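Local coordinates for Molybdate/tungstate binding protein (Sporomusa ovata, PDB 1FR3), which binds molybdate and tungstate as a hexamer of small subunits, and probably serves in the cell's handling of molybdate, at residues Asn7-Glu15 and Ile25-Leu34. Numbering follows the deposited sequence.
Sequences NKLEATVKE and IVMDYKGTEL
Tyr-29 holds its CG opposite the backbone N (chi1 -178°), which swings the ring edge-on to the Glu-10 carbonyl, CD1 3.1 Å from Glu-10 O, while Lys-14, bent at chi3 (-68°), curls across strand 25-29 toward Glu-33. Leu-9 lies over one face of the Tyr-29 ring, its CB 4.0 Å from the centroid in a CH-pi contact; Lys-30 CG covers the opposite face. Flat faces suit the space between these aliphatic carbons, and the phenol OH can still share a water with Glu-10 N and bond Thr-32 OG1 of the second subunit, tying the hairpin to its oligomer. Ala-11 is small enough for its CB to sit 3.3 Å from Asp-28 O, which Thr-12 N bonds at 3.0 Å. Asp-28 N returns a bond to Thr-12 O, and Met-27 lies with Val-13 on the buried face. Beyond them Lys-14 and Glu-15 both face Val-26 in a classic beta bulge: Val-26 O takes Lys-14 N at 2.7 Å and Glu-15 N, tilted 24° from the carbonyl plane, at 3.3 Å. The bulge probably helps point Lys-14 across strand 25-29, its methylenes against Asp-28 CB and Val-26 CG1; its NZ forms a salt bridge with Glu-33 OE1 (2.7 Å), on the oxygen's anti lone pair. A methionine in place of Lys-14 would probably leave the Glu-33 carboxylate without its mate. Asp-28 OD1 accepts from Gly-31 N, an Asx motif reaching into the type I' turn Tyr-29 to Thr-32. Meeting Glu-33 directly and Asp-28 OD2 through water, one lysine charge probably steadies both acidic groups of this OB-type sheet.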
# COMPACT_ATOMS: atom_id res chain seq x y z
N ASN A 7 13.18 3.17 -0.66
CA ASN A 7 13.59 3.15 -2.06
C ASN A 7 13.51 4.51 -2.71
O ASN A 7 12.39 5.02 -2.87
CB ASN A 7 12.73 2.11 -2.80
CG ASN A 7 12.93 0.75 -2.14
OD1 ASN A 7 13.99 0.15 -2.34
ND2 ASN A 7 11.96 0.31 -1.36
N LYS A 8 14.64 5.06 -3.12
CA LYS A 8 14.70 6.33 -3.81
C LYS A 8 15.33 6.11 -5.19
O LYS A 8 16.45 5.57 -5.26
CB LYS A 8 15.55 7.37 -3.07
CG LYS A 8 14.92 8.01 -1.85
CD LYS A 8 15.10 7.21 -0.58
CE LYS A 8 14.87 8.10 0.64
NZ LYS A 8 15.00 7.34 1.91
N LEU A 9 14.63 6.51 -6.24
CA LEU A 9 15.17 6.38 -7.60
C LEU A 9 15.21 7.77 -8.25
O LEU A 9 14.14 8.37 -8.44
CB LEU A 9 14.35 5.42 -8.44
CG LEU A 9 14.14 4.01 -7.88
CD1 LEU A 9 13.08 3.28 -8.69
CD2 LEU A 9 15.44 3.21 -7.91
N GLU A 10 16.39 8.26 -8.57
CA GLU A 10 16.51 9.58 -9.21
C GLU A 10 16.16 9.45 -10.69
O GLU A 10 16.92 8.88 -11.47
CB GLU A 10 17.92 10.15 -9.01
CG GLU A 10 18.24 10.36 -7.53
CD GLU A 10 19.60 10.98 -7.30
OE1 GLU A 10 20.34 11.20 -8.28
OE2 GLU A 10 19.94 11.26 -6.14
N ALA A 11 14.99 9.96 -11.05
CA ALA A 11 14.47 9.80 -12.40
C ALA A 11 14.11 11.10 -13.10
O ALA A 11 14.27 12.19 -12.55
CB ALA A 11 13.21 8.92 -12.29
N THR A 12 13.65 10.96 -14.34
CA THR A 12 13.26 12.14 -15.12
C THR A 12 11.83 11.95 -15.64
O THR A 12 11.48 10.86 -16.11
CB THR A 12 14.22 12.38 -16.30
OG1 THR A 12 15.54 12.63 -15.81
CG2 THR A 12 13.80 13.59 -17.13
N VAL A 13 11.00 12.98 -15.49
CA VAL A 13 9.63 12.89 -16.00
C VAL A 13 9.62 12.91 -17.53
O VAL A 13 10.21 13.82 -18.13
CB VAL A 13 8.74 14.03 -15.49
CG1 VAL A 13 7.32 13.93 -16.02
CG2 VAL A 13 8.72 14.05 -13.96
N LYS A 14 8.94 11.96 -18.14
CA LYS A 14 8.81 11.91 -19.60
C LYS A 14 7.46 12.47 -20.03
O LYS A 14 7.38 13.33 -20.92
CB LYS A 14 8.94 10.48 -20.13
CG LYS A 14 10.28 9.81 -19.91
CD LYS A 14 10.48 8.59 -20.79
CE LYS A 14 9.55 7.45 -20.42
NZ LYS A 14 9.82 6.24 -21.26
N GLU A 15 6.39 12.00 -19.40
CA GLU A 15 5.04 12.43 -19.76
C GLU A 15 4.10 12.42 -18.56
O GLU A 15 4.32 11.70 -17.59
CB GLU A 15 4.48 11.52 -20.87
CG GLU A 15 5.22 11.72 -22.19
CD GLU A 15 4.76 10.90 -23.36
OE1 GLU A 15 3.54 10.85 -23.64
OE2 GLU A 15 5.61 10.27 -24.04
N ILE A 25 2.23 9.53 -13.98
CA ILE A 25 3.53 10.17 -14.16
C ILE A 25 4.47 9.12 -14.75
O ILE A 25 4.75 8.13 -14.08
CB ILE A 25 4.14 10.70 -12.85
CG1 ILE A 25 3.12 11.46 -12.00
CG2 ILE A 25 5.35 11.57 -13.12
CD1 ILE A 25 2.46 12.65 -12.63
N VAL A 26 4.83 9.31 -16.01
CA VAL A 26 5.71 8.36 -16.70
C VAL A 26 7.13 8.89 -16.59
O VAL A 26 7.39 10.03 -16.97
CB VAL A 26 5.35 8.17 -18.18
CG1 VAL A 26 6.20 7.06 -18.78
CG2 VAL A 26 3.87 7.83 -18.35
N MET A 27 8.03 8.08 -16.03
CA MET A 27 9.40 8.53 -15.82
C MET A 27 10.41 7.58 -16.44
O MET A 27 10.11 6.42 -16.73
CB MET A 27 9.66 8.60 -14.31
CG MET A 27 8.82 9.65 -13.60
SD MET A 27 8.84 9.45 -11.80
CE MET A 27 7.69 8.09 -11.61
N ASP A 28 11.62 8.09 -16.64
CA ASP A 28 12.72 7.26 -17.10
C ASP A 28 13.72 7.13 -15.95
O ASP A 28 14.08 8.14 -15.34
CB ASP A 28 13.45 7.83 -18.32
CG ASP A 28 14.62 6.93 -18.71
OD1 ASP A 28 15.77 7.29 -18.41
OD2 ASP A 28 14.37 5.86 -19.31
N TYR A 29 14.12 5.90 -15.68
CA TYR A 29 15.15 5.66 -14.67
C TYR A 29 16.27 4.84 -15.33
O TYR A 29 16.13 3.62 -15.46
CB TYR A 29 14.63 4.91 -13.44
CG TYR A 29 15.76 4.76 -12.43
CD1 TYR A 29 16.27 5.89 -11.79
CD2 TYR A 29 16.30 3.52 -12.15
CE1 TYR A 29 17.30 5.77 -10.88
CE2 TYR A 29 17.34 3.40 -11.24
CZ TYR A 29 17.83 4.52 -10.62
OH TYR A 29 18.86 4.41 -9.71
N LYS A 30 17.34 5.52 -15.74
CA LYS A 30 18.47 4.83 -16.35
C LYS A 30 18.04 3.89 -17.47
O LYS A 30 18.62 2.81 -17.65
CB LYS A 30 19.26 4.07 -15.27
CG LYS A 30 19.77 4.95 -14.14
CD LYS A 30 20.54 4.16 -13.09
CE LYS A 30 21.09 5.11 -12.03
NZ LYS A 30 21.64 4.36 -10.86
N GLY A 31 17.04 4.29 -18.25
CA GLY A 31 16.56 3.48 -19.35
C GLY A 31 15.33 2.66 -19.05
O GLY A 31 14.74 2.08 -19.98
N THR A 32 14.92 2.54 -17.79
CA THR A 32 13.73 1.78 -17.45
C THR A 32 12.55 2.74 -17.29
O THR A 32 12.73 3.81 -16.70
CB THR A 32 13.89 0.99 -16.14
OG1 THR A 32 14.87 -0.05 -16.29
CG2 THR A 32 12.59 0.31 -15.73
N GLU A 33 11.39 2.36 -17.82
CA GLU A 33 10.22 3.22 -17.67
C GLU A 33 9.55 2.93 -16.32
O GLU A 33 9.34 1.78 -15.96
CB GLU A 33 9.21 2.97 -18.79
CG GLU A 33 8.03 3.92 -18.69
CD GLU A 33 7.21 3.94 -19.98
OE1 GLU A 33 7.67 4.61 -20.92
OE2 GLU A 33 6.14 3.31 -19.98
N LEU A 34 9.26 4.00 -15.59
CA LEU A 34 8.57 3.89 -14.31
C LEU A 34 7.21 4.58 -14.47
O LEU A 34 7.08 5.50 -15.28
CB LEU A 34 9.33 4.56 -13.17
CG LEU A 34 10.77 4.12 -12.91
CD1 LEU A 34 11.36 4.91 -11.75
CD2 LEU A 34 10.82 2.62 -12.63
O HOH W 1 18.91 6.59 -8.12
O HOH W 2 12.03 4.91 -20.13